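Local coordinates for diacylglycerol lipase (Aspergillus oryzae, PDB 5XK2), which probably hydrolyses the ester bonds of mono- and diacylglycerols, as a fungal class 3 lipase of the alpha/beta-hydrolase fold, at residues N33-L42 against G56-S64; F201-P209 against D261-F272. All blocks are in the same frame, centred on the assembly; numbering follows the deposited sequence.

The two contacts lie at different places on one mixed beta-sheet, the core of an alpha/beta-hydrolase fold. Contact 1 closes first along the chain, at strand 58-65, which is an outermost strand of the sheet. Contact 2 opens later, where the chain leaves strand 198-203 and meets 261-272, which follows strand 240-243. Their centres are about 29 Å apart and their nearest atoms about 15 Å; they do not touch, but both reach the same sheet. Contact 1 packs the turn after helix 31-34 on the sheet's edge strand, whereas contact 2 brings together what are probably the acid and the base of a Ser-His-Asp triad.

Contact 1: residues N33-L42 against G56-S64; sequences NYVAKDGEKL and GSTVKLSFS
Tyr34, at the end of helix 31-34, meets Ser62 and Ser64 on strand 58-65, an outermost strand of the alpha/beta-hydrolase sheet. Ser64 OG comes obliquely to the Tyr34 ring, 3.8 Å from CD1, and the ring also has a cation-pi contact with Arg89. Ala36, small and buried, rests its CB on Val59 CG2, while its carbonyl O accepts from Ser62 OG at 2.7 Å. Ser62 OG lies between its own backbone N and carbonyl carbon (chi1 68°), which turns the hydroxyl toward that oxygen. A water donating to Ala36 O also accepts from Ser62 N, a second link between the two segments.

A type II beta turn runs from Lys37 to Glu40, with Gly39 at the positive phi where a side chain would press on the preceding carbonyl. Asp38 and Lys60 lie side by side, pointing the same way, in a weak salt bridge from OD1 to NZ (3.3 Å); a water donates to OD1 and accepts only weakly from NZ. Gly39 N donates to Val59 O at 2.8 Å, and Glu40 O receives Val59 N at 2.9 Å, both nearly straight. Glu40 turns its carboxylate back to take Lys37 N on OE2 from above the carboxylate plane, tying the turn to itself.

Lys41 forms a single beta bridge with Thr58, flanked by the bond from Leu42 N to Ser57 O at 3.0 Å; its aliphatic CD rests near Thr58 OG1. Leu42, with CG anti to the carbonyl carbon (chi1 -74°), brings its branched end over the buried valine, where CD2 lies 3.5 Å from Val59 CG2.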
loop_
_atom_site.group_PDB
_atom_site.type_symbol
_atom_site.label_atom_id
_atom_site.label_comp_id
_atom_site.label_asym_id
_atom_site.label_seq_id
_atom_site.Cartn_x
_atom_site.Cartn_y
_atom_site.Cartn_z
ATOM N N ASN A 33 -9.760 13.250 -15.888
ATOM C CA ASN A 33 -8.700 13.679 -16.793
ATOM C C ASN A 33 -8.124 12.533 -17.594
ATOM O O ASN A 33 -7.744 12.729 -18.746
ATOM C CB ASN A 33 -7.571 14.374 -16.019
ATOM C CG ASN A 33 -8.000 15.703 -15.433
ATOM O OD1 ASN A 33 -8.799 16.438 -16.035
ATOM N ND2 ASN A 33 -7.486 16.021 -14.243
ATOM N N TYR A 34 -8.056 11.334 -17.029
ATOM C CA TYR A 34 -7.465 10.275 -17.844
ATOM C C TYR A 34 -8.470 9.453 -18.656
ATOM O O TYR A 34 -8.081 8.521 -19.365
ATOM C CB TYR A 34 -6.572 9.349 -16.990
ATOM C CG TYR A 34 -7.168 8.639 -15.797
ATOM C CD1 TYR A 34 -8.034 7.551 -15.951
ATOM C CD2 TYR A 34 -6.772 8.981 -14.513
ATOM C CE1 TYR A 34 -8.535 6.870 -14.826
ATOM C CE2 TYR A 34 -7.270 8.322 -13.407
ATOM C CZ TYR A 34 -8.134 7.272 -13.563
ATOM O OH TYR A 34 -8.601 6.622 -12.451
ATOM N N VAL A 35 -9.762 9.756 -18.539
ATOM C CA VAL A 35 -10.719 9.294 -19.558
ATOM C C VAL A 35 -11.219 10.405 -20.489
ATOM O O VAL A 35 -12.077 10.167 -21.341
ATOM C CB VAL A 35 -11.913 8.596 -18.913
ATOM C CG1 VAL A 35 -11.414 7.470 -18.006
ATOM C CG2 VAL A 35 -12.774 9.593 -18.146
ATOM N N ALA A 36 -10.718 11.623 -20.301
ATOM C CA ALA A 36 -11.223 12.774 -21.056
ATOM C C ALA A 36 -11.089 12.626 -22.573
ATOM O O ALA A 36 -10.091 12.093 -23.082
ATOM C CB ALA A 36 -10.501 14.045 -20.602
ATOM N N LYS A 37 -12.079 13.126 -23.304
ATOM C CA LYS A 37 -11.943 13.194 -24.747
ATOM C C LYS A 37 -11.194 14.449 -25.140
ATOM O O LYS A 37 -10.988 15.365 -24.338
ATOM C CB LYS A 37 -13.329 13.177 -25.430
ATOM C CG LYS A 37 -14.210 11.998 -25.001
ATOM C CD LYS A 37 -15.502 11.904 -25.790
ATOM C CE LYS A 37 -16.531 11.059 -25.040
ATOM N NZ LYS A 37 -15.984 9.731 -24.611
ATOM N N ASP A 38 -10.818 14.504 -26.409
ATOM C CA ASP A 38 -10.127 15.657 -26.956
ATOM C C ASP A 38 -10.965 16.899 -26.727
ATOM O O ASP A 38 -12.185 16.906 -26.982
ATOM C CB ASP A 38 -9.850 15.423 -28.459
ATOM C CG ASP A 38 -9.370 16.672 -29.180
ATOM O OD1 ASP A 38 -8.523 17.401 -28.639
ATOM O OD2 ASP A 38 -9.843 16.934 -30.307
ATOM N N GLY A 39 -10.333 17.947 -26.209
ATOM C CA GLY A 39 -11.029 19.202 -26.008
ATOM C C GLY A 39 -11.539 19.445 -24.595
ATOM O O GLY A 39 -11.951 20.565 -24.283
ATOM N N GLU A 40 -11.523 18.428 -23.726
ATOM C CA GLU A 40 -11.942 18.675 -22.340
ATOM C C GLU A 40 -10.838 19.382 -21.556
ATOM O O GLU A 40 -9.648 19.065 -21.715
ATOM C CB GLU A 40 -12.353 17.370 -21.645
ATOM C CG GLU A 40 -13.462 16.624 -22.420
ATOM C CD GLU A 40 -14.014 15.410 -21.679
ATOM O OE1 GLU A 40 -13.987 15.407 -20.436
ATOM O OE2 GLU A 40 -14.489 14.480 -22.362
ATOM N N LYS A 41 -11.221 20.361 -20.746
ATOM C CA LYS A 41 -10.253 21.101 -19.908
ATOM C C LYS A 41 -9.778 20.222 -18.766
ATOM O O LYS A 41 -10.591 19.537 -18.131
ATOM C CB LYS A 41 -10.895 22.363 -19.329
ATOM C CG LYS A 41 -11.383 23.388 -20.325
ATOM C CD LYS A 41 -10.261 23.890 -21.173
ATOM C CE LYS A 41 -10.534 25.308 -21.667
ATOM N NZ LYS A 41 -11.633 25.352 -22.667
ATOM N N LEU A 42 -8.469 20.195 -18.523
ATOM C CA LEU A 42 -7.958 19.568 -17.312
ATOM C C LEU A 42 -8.588 20.238 -16.103
ATOM O O LEU A 42 -8.674 21.452 -16.047
ATOM C CB LEU A 42 -6.435 19.694 -17.234
ATOM C CG LEU A 42 -5.631 18.787 -18.170
ATOM C CD1 LEU A 42 -4.168 19.167 -18.046
ATOM C CD2 LEU A 42 -5.816 17.305 -17.828
ATOM N N GLY A 56 -5.778 27.203 -18.652
ATOM C CA GLY A 56 -6.736 26.729 -19.642
ATOM C C GLY A 56 -6.311 25.453 -20.349
ATOM O O GLY A 56 -6.745 25.171 -21.479
ATOM N N SER A 57 -5.466 24.665 -19.689
ATOM C CA SER A 57 -4.859 23.525 -20.379
ATOM C C SER A 57 -5.894 22.490 -20.760
ATOM O O SER A 57 -6.819 22.207 -20.005
ATOM C CB SER A 57 -3.764 22.906 -19.532
ATOM O OG SER A 57 -2.838 23.937 -19.209
ATOM N N THR A 58 -5.718 21.950 -21.957
ATOM C CA THR A 58 -6.747 21.120 -22.589
ATOM C C THR A 58 -6.217 19.753 -22.977
ATOM O O THR A 58 -5.134 19.645 -23.549
ATOM C CB THR A 58 -7.304 21.821 -23.857
ATOM O OG1 THR A 58 -7.799 23.125 -23.500
ATOM C CG2 THR A 58 -8.449 21.040 -24.428
ATOM N N VAL A 59 -6.988 18.707 -22.683
ATOM C CA VAL A 59 -6.612 17.348 -23.101
ATOM C C VAL A 59 -6.704 17.168 -24.608
ATOM O O VAL A 59 -7.700 17.523 -25.232
ATOM C CB VAL A 59 -7.508 16.280 -22.400
ATOM C CG1 VAL A 59 -7.202 14.874 -22.933
ATOM C CG2 VAL A 59 -7.295 16.318 -20.890
ATOM N N LYS A 60 -5.645 16.594 -25.176
ATOM C CA LYS A 60 -5.602 16.199 -26.591
ATOM C C LYS A 60 -5.902 14.707 -26.661
ATOM O O LYS A 60 -6.634 14.251 -27.550
ATOM C CB LYS A 60 -4.266 16.546 -27.249
ATOM C CG LYS A 60 -4.293 16.331 -28.768
ATOM C CD LYS A 60 -5.316 17.311 -29.367
ATOM C CE LYS A 60 -5.631 17.066 -30.815
ATOM N NZ LYS A 60 -6.580 18.138 -31.266
ATOM N N LEU A 61 -5.232 13.932 -25.811
ATOM C CA LEU A 61 -5.466 12.493 -25.734
ATOM C C LEU A 61 -5.345 12.028 -24.300
ATOM O O LEU A 61 -4.489 12.499 -23.580
ATOM C CB LEU A 61 -4.459 11.726 -26.609
ATOM C CG LEU A 61 -4.603 10.195 -26.594
ATOM C CD1 LEU A 61 -5.977 9.760 -27.085
ATOM C CD2 LEU A 61 -3.527 9.548 -27.425
ATOM N N SER A 62 -6.222 11.124 -23.885
ATOM C CA SER A 62 -6.075 10.492 -22.583
ATOM C C SER A 62 -5.900 8.991 -22.806
ATOM O O SER A 62 -6.260 8.446 -23.871
ATOM C CB SER A 62 -7.283 10.775 -21.688
ATOM O OG SER A 62 -8.431 10.112 -22.216
ATOM N N PHE A 63 -5.338 8.326 -21.811
ATOM C CA PHE A 63 -5.115 6.891 -21.886
ATOM C C PHE A 63 -5.236 6.263 -20.516
ATOM O O PHE A 63 -4.907 6.867 -19.489
ATOM C CB PHE A 63 -3.737 6.578 -22.503
ATOM C CG PHE A 63 -2.604 7.372 -21.906
ATOM C CD1 PHE A 63 -1.920 6.904 -20.798
ATOM C CD2 PHE A 63 -2.197 8.566 -22.494
ATOM C CE1 PHE A 63 -0.878 7.637 -20.252
ATOM C CE2 PHE A 63 -1.166 9.302 -21.963
ATOM C CZ PHE A 63 -0.503 8.844 -20.840
ATOM N N SER A 64 -5.807 5.069 -20.491
ATOM C CA SER A 64 -5.942 4.336 -19.246
ATOM C C SER A 64 -5.804 2.847 -19.538
ATOM O O SER A 64 -6.510 2.324 -20.405
ATOM C CB SER A 64 -7.285 4.664 -18.598
ATOM O OG SER A 64 -7.395 4.105 -17.304
HETATM O O HOH W 1 -8.796 10.850 -25.407
HETATM O O HOH W 2 -7.670 19.880 -28.538
HETATM O O HOH W 3 -7.757 23.414 -17.654
#

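Contact 2: residues F201-P209 against D261-F272; sequences FTHNDDPVP and DLLAFHSHVWYF
The backbone leaves strand 198-203 through a type II' beta turn from His203 to Asp206, bringing Asp206 CA within 4.8 Å of Ser267 CA in a run of helical backbone angles. As is usual in an alpha/beta-hydrolase, Asp206 and His268 probably complete a Ser-His-Asp triad with Ser153, whose OG is hydrogen-bonded to His268 NE2.

Asp206 suits its place because one carboxylate oxygen can take two donors. His268 ND1 reaches OD2 on the syn side at 2.8 Å, nearly straight and in the imidazole plane, while Tyr271 OH donates to the anti lone pair of OD2 at 2.6 Å. OD1 accepts from Val208 N, an Asx turn that helps fix the carboxylate's rotation. Val208, beta-branched and apolar, lays CG2 over the centre of the His268 ring.

The backbone puts His203 CB over the Tyr271 face, and CG anti to the backbone N (chi1 180°) carries ND1 round to donate almost straight, in the ring plane, to a lone pair of Ser267 O, 2.9 Å away; Ala229 O receives NE2. Ser267 CB packs against the turn at His203 O and Asp206 N, and its OG donates to Asp205 OD1 at 2.7 Å. Pro207, rigid and apolar, packs CD against Ala264 CB. Phe272 turns its edge to the Phe201 face in an offset edge-to-face (T-shaped) pair, planes at 83°, the two CE2 atoms 3.9 Å apart.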
loop_
_atom_site.group_PDB
_atom_site.type_symbol
_atom_site.label_atom_id
_atom_site.label_comp_id
_atom_site.label_asym_id
_atom_site.label_seq_id
_atom_site.Cartn_x
_atom_site.Cartn_y
_atom_site.Cartn_z
ATOM N N PHE A 201 12.628 14.654 -7.907
ATOM C CA PHE A 201 12.433 15.114 -6.529
ATOM C C PHE A 201 12.293 13.992 -5.535
ATOM O O PHE A 201 11.740 12.939 -5.832
ATOM C CB PHE A 201 11.183 16.001 -6.447
ATOM C CG PHE A 201 11.285 17.228 -7.296
ATOM C CD1 PHE A 201 10.948 17.173 -8.635
ATOM C CD2 PHE A 201 11.735 18.419 -6.762
ATOM C CE1 PHE A 201 11.041 18.307 -9.443
ATOM C CE2 PHE A 201 11.854 19.549 -7.552
ATOM C CZ PHE A 201 11.508 19.491 -8.904
ATOM N N THR A 202 12.784 14.247 -4.327
ATOM C CA THR A 202 12.513 13.395 -3.178
ATOM C C THR A 202 12.063 14.265 -2.017
ATOM O O THR A 202 12.283 15.482 -2.011
ATOM C CB THR A 202 13.747 12.640 -2.716
ATOM O OG1 THR A 202 14.744 13.611 -2.348
ATOM C CG2 THR A 202 14.291 11.712 -3.834
ATOM N N HIS A 203 11.432 13.650 -1.032
ATOM C CA HIS A 203 10.926 14.430 0.092
ATOM C C HIS A 203 11.232 13.724 1.385
ATOM O O HIS A 203 10.673 12.656 1.640
ATOM C CB HIS A 203 9.416 14.640 -0.048
ATOM C CG HIS A 203 8.821 15.447 1.070
ATOM N ND1 HIS A 203 7.642 15.098 1.691
ATOM C CD2 HIS A 203 9.258 16.573 1.690
ATOM C CE1 HIS A 203 7.359 15.987 2.632
ATOM N NE2 HIS A 203 8.323 16.888 2.658
ATOM N N ASN A 204 12.094 14.333 2.202
ATOM C CA ASN A 204 12.451 13.763 3.506
ATOM C C ASN A 204 12.724 12.264 3.396
ATOM O O ASN A 204 13.547 11.844 2.567
ATOM C CB ASN A 204 11.355 14.080 4.540
ATOM C CG ASN A 204 11.344 15.557 4.910
ATOM O OD1 ASN A 204 12.397 16.198 4.919
ATOM N ND2 ASN A 204 10.164 16.096 5.215
ATOM N N ASP A 205 12.048 11.475 4.227
ATOM C CA ASP A 205 12.275 10.029 4.342
ATOM C C ASP A 205 11.320 9.197 3.484
ATOM O O ASP A 205 11.036 8.043 3.806
ATOM C CB ASP A 205 12.243 9.570 5.810
ATOM C CG ASP A 205 10.965 9.931 6.534
ATOM O OD1 ASP A 205 10.115 10.654 5.978
ATOM O OD2 ASP A 205 10.832 9.488 7.704
ATOM N N ASP A 206 10.745 9.798 2.452
ATOM C CA ASP A 206 9.841 9.044 1.555
ATOM C C ASP A 206 10.464 7.682 1.176
ATOM O O ASP A 206 11.591 7.622 0.718
ATOM C CB ASP A 206 9.590 9.907 0.311
ATOM C CG ASP A 206 8.698 9.236 -0.724
ATOM O OD1 ASP A 206 8.208 8.106 -0.498
ATOM O OD2 ASP A 206 8.484 9.885 -1.775
ATOM N N PRO A 207 9.757 6.572 1.455
ATOM C CA PRO A 207 10.366 5.267 1.153
ATOM C C PRO A 207 10.434 4.904 -0.338
ATOM O O PRO A 207 11.263 4.073 -0.737
ATOM C CB PRO A 207 9.459 4.274 1.888
ATOM C CG PRO A 207 8.124 4.951 1.950
ATOM C CD PRO A 207 8.452 6.441 2.137
ATOM N N VAL A 208 9.549 5.481 -1.145
ATOM C CA VAL A 208 9.406 5.010 -2.521
ATOM C C VAL A 208 10.659 5.246 -3.385
ATOM O O VAL A 208 11.042 4.342 -4.123
ATOM C CB VAL A 208 8.131 5.614 -3.159
ATOM C CG1 VAL A 208 8.003 5.203 -4.634
ATOM C CG2 VAL A 208 6.888 5.109 -2.371
ATOM N N PRO A 209 11.334 6.410 -3.272
ATOM C CA PRO A 209 12.573 6.602 -4.046
ATOM C C PRO A 209 13.724 5.685 -3.630
ATOM O O PRO A 209 14.810 5.811 -4.193
ATOM C CB PRO A 209 12.919 8.086 -3.815
ATOM C CG PRO A 209 11.576 8.717 -3.572
ATOM C CD PRO A 209 10.887 7.690 -2.693
ATOM N N ASP A 261 11.199 2.953 5.098
ATOM C CA ASP A 261 10.289 2.867 6.243
ATOM C C ASP A 261 8.822 2.992 5.815
ATOM O O ASP A 261 8.410 4.014 5.261
ATOM C CB ASP A 261 10.672 3.985 7.228
ATOM C CG ASP A 261 9.846 3.990 8.514
ATOM O OD1 ASP A 261 8.880 3.210 8.671
ATOM O OD2 ASP A 261 10.175 4.833 9.380
ATOM N N LEU A 262 8.035 1.950 6.070
ATOM C CA LEU A 262 6.617 1.967 5.735
ATOM C C LEU A 262 5.894 3.145 6.395
ATOM O O LEU A 262 5.012 3.766 5.782
ATOM C CB LEU A 262 5.964 0.642 6.155
ATOM C CG LEU A 262 4.437 0.561 6.059
ATOM C CD1 LEU A 262 3.986 0.752 4.621
ATOM C CD2 LEU A 262 3.997 -0.799 6.549
ATOM N N LEU A 263 6.273 3.472 7.623
ATOM C CA LEU A 263 5.571 4.537 8.337
ATOM C C LEU A 263 5.982 5.918 7.841
ATOM O O LEU A 263 5.353 6.914 8.187
ATOM C CB LEU A 263 5.798 4.430 9.850
ATOM C CG LEU A 263 4.809 5.253 10.685
ATOM C CD1 LEU A 263 3.353 4.889 10.396
ATOM C CD2 LEU A 263 5.122 5.091 12.162
ATOM N N ALA A 264 7.007 5.977 6.993
ATOM C CA ALA A 264 7.396 7.255 6.382
ATOM C C ALA A 264 6.558 7.551 5.136
ATOM O O ALA A 264 6.809 8.524 4.424
ATOM C CB ALA A 264 8.870 7.260 6.044
ATOM N N PHE A 265 5.557 6.719 4.856
ATOM C CA PHE A 265 4.805 6.893 3.630
ATOM C C PHE A 265 4.125 8.266 3.519
ATOM O O PHE A 265 3.951 8.777 2.421
ATOM C CB PHE A 265 3.761 5.787 3.463
ATOM C CG PHE A 265 3.237 5.713 2.078
ATOM C CD1 PHE A 265 3.983 5.116 1.084
ATOM C CD2 PHE A 265 2.036 6.323 1.745
ATOM C CE1 PHE A 265 3.523 5.081 -0.209
ATOM C CE2 PHE A 265 1.564 6.291 0.444
ATOM C CZ PHE A 265 2.309 5.671 -0.532
ATOM N N HIS A 266 3.788 8.884 4.647
ATOM C CA HIS A 266 3.203 10.226 4.618
ATOM C C HIS A 266 4.053 11.182 3.765
ATOM O O HIS A 266 3.518 12.039 3.071
ATOM C CB HIS A 266 3.059 10.775 6.044
ATOM C CG HIS A 266 4.365 11.005 6.736
ATOM N ND1 HIS A 266 4.993 12.234 6.756
ATOM C CD2 HIS A 266 5.193 10.149 7.389
ATOM C CE1 HIS A 266 6.136 12.133 7.418
ATOM N NE2 HIS A 266 6.280 10.881 7.813
ATOM N N SER A 267 5.372 11.004 3.802
ATOM C CA SER A 267 6.289 11.884 3.060
ATOM C C SER A 267 6.083 11.773 1.554
ATOM O O SER A 267 6.368 12.703 0.805
ATOM C CB SER A 267 7.744 11.554 3.401
ATOM O OG SER A 267 7.986 11.867 4.775
ATOM N N HIS A 268 5.572 10.626 1.113
ATOM C CA HIS A 268 5.423 10.363 -0.319
ATOM C C HIS A 268 4.364 11.227 -0.982
ATOM O O HIS A 268 4.438 11.452 -2.193
ATOM C CB HIS A 268 5.062 8.876 -0.553
ATOM C CG HIS A 268 5.085 8.459 -1.992
ATOM N ND1 HIS A 268 6.212 8.561 -2.781
ATOM C CD2 HIS A 268 4.136 7.873 -2.764
ATOM C CE1 HIS A 268 5.946 8.079 -3.987
ATOM N NE2 HIS A 268 4.693 7.653 -4.000
ATOM N N VAL A 269 3.350 11.658 -0.228
ATOM C CA VAL A 269 2.229 12.324 -0.869
ATOM C C VAL A 269 2.322 13.839 -0.820
ATOM O O VAL A 269 1.479 14.506 -1.413
ATOM C CB VAL A 269 0.878 11.854 -0.275
ATOM C CG1 VAL A 269 0.821 10.334 -0.310
ATOM C CG2 VAL A 269 0.709 12.349 1.159
ATOM N N TRP A 270 3.355 14.377 -0.157
ATOM C CA TRP A 270 3.501 15.828 -0.071
ATOM C C TRP A 270 4.749 16.270 -0.832
ATOM O O TRP A 270 5.842 16.290 -0.268
ATOM C CB TRP A 270 3.608 16.256 1.411
ATOM C CG TRP A 270 2.374 15.940 2.197
ATOM C CD1 TRP A 270 2.173 14.871 3.020
ATOM C CD2 TRP A 270 1.146 16.696 2.213
ATOM N NE1 TRP A 270 0.892 14.912 3.550
ATOM C CE2 TRP A 270 0.251 16.018 3.065
ATOM C CE3 TRP A 270 0.723 17.863 1.575
ATOM C CZ2 TRP A 270 -1.051 16.481 3.302
ATOM C CZ3 TRP A 270 -0.576 18.330 1.832
ATOM C CH2 TRP A 270 -1.436 17.635 2.681
ATOM N N TYR A 271 4.554 16.674 -2.089
ATOM C CA TYR A 271 5.634 17.211 -2.920
ATOM C C TYR A 271 5.120 18.549 -3.402
ATOM O O TYR A 271 4.469 18.646 -4.433
ATOM C CB TYR A 271 5.935 16.239 -4.084
ATOM C CG TYR A 271 6.869 15.121 -3.686
ATOM C CD1 TYR A 271 6.441 14.078 -2.854
ATOM C CD2 TYR A 271 8.190 15.125 -4.108
ATOM C CE1 TYR A 271 7.325 13.057 -2.465
ATOM C CE2 TYR A 271 9.076 14.108 -3.735
ATOM C CZ TYR A 271 8.640 13.089 -2.908
ATOM O OH TYR A 271 9.526 12.102 -2.544
ATOM N N PHE A 272 5.476 19.572 -2.642
ATOM C CA PHE A 272 4.963 20.947 -2.727
ATOM C C PHE A 272 3.474 21.090 -2.491
ATOM O O PHE A 272 3.074 21.933 -1.699
ATOM C CB PHE A 272 5.269 21.549 -4.097
ATOM C CG PHE A 272 6.718 21.520 -4.441
ATOM C CD1 PHE A 272 7.595 22.421 -3.842
ATOM C CD2 PHE A 272 7.218 20.579 -5.331
ATOM C CE1 PHE A 272 8.972 22.392 -4.135
ATOM C CE2 PHE A 272 8.588 20.544 -5.628
ATOM C CZ PHE A 272 9.459 21.449 -5.030
HETATM O O HOH W 4 7.762 14.467 5.562
HETATM O O HOH W 5 12.110 5.748 4.652
HETATM O O HOH W 6 8.446 9.624 8.978
#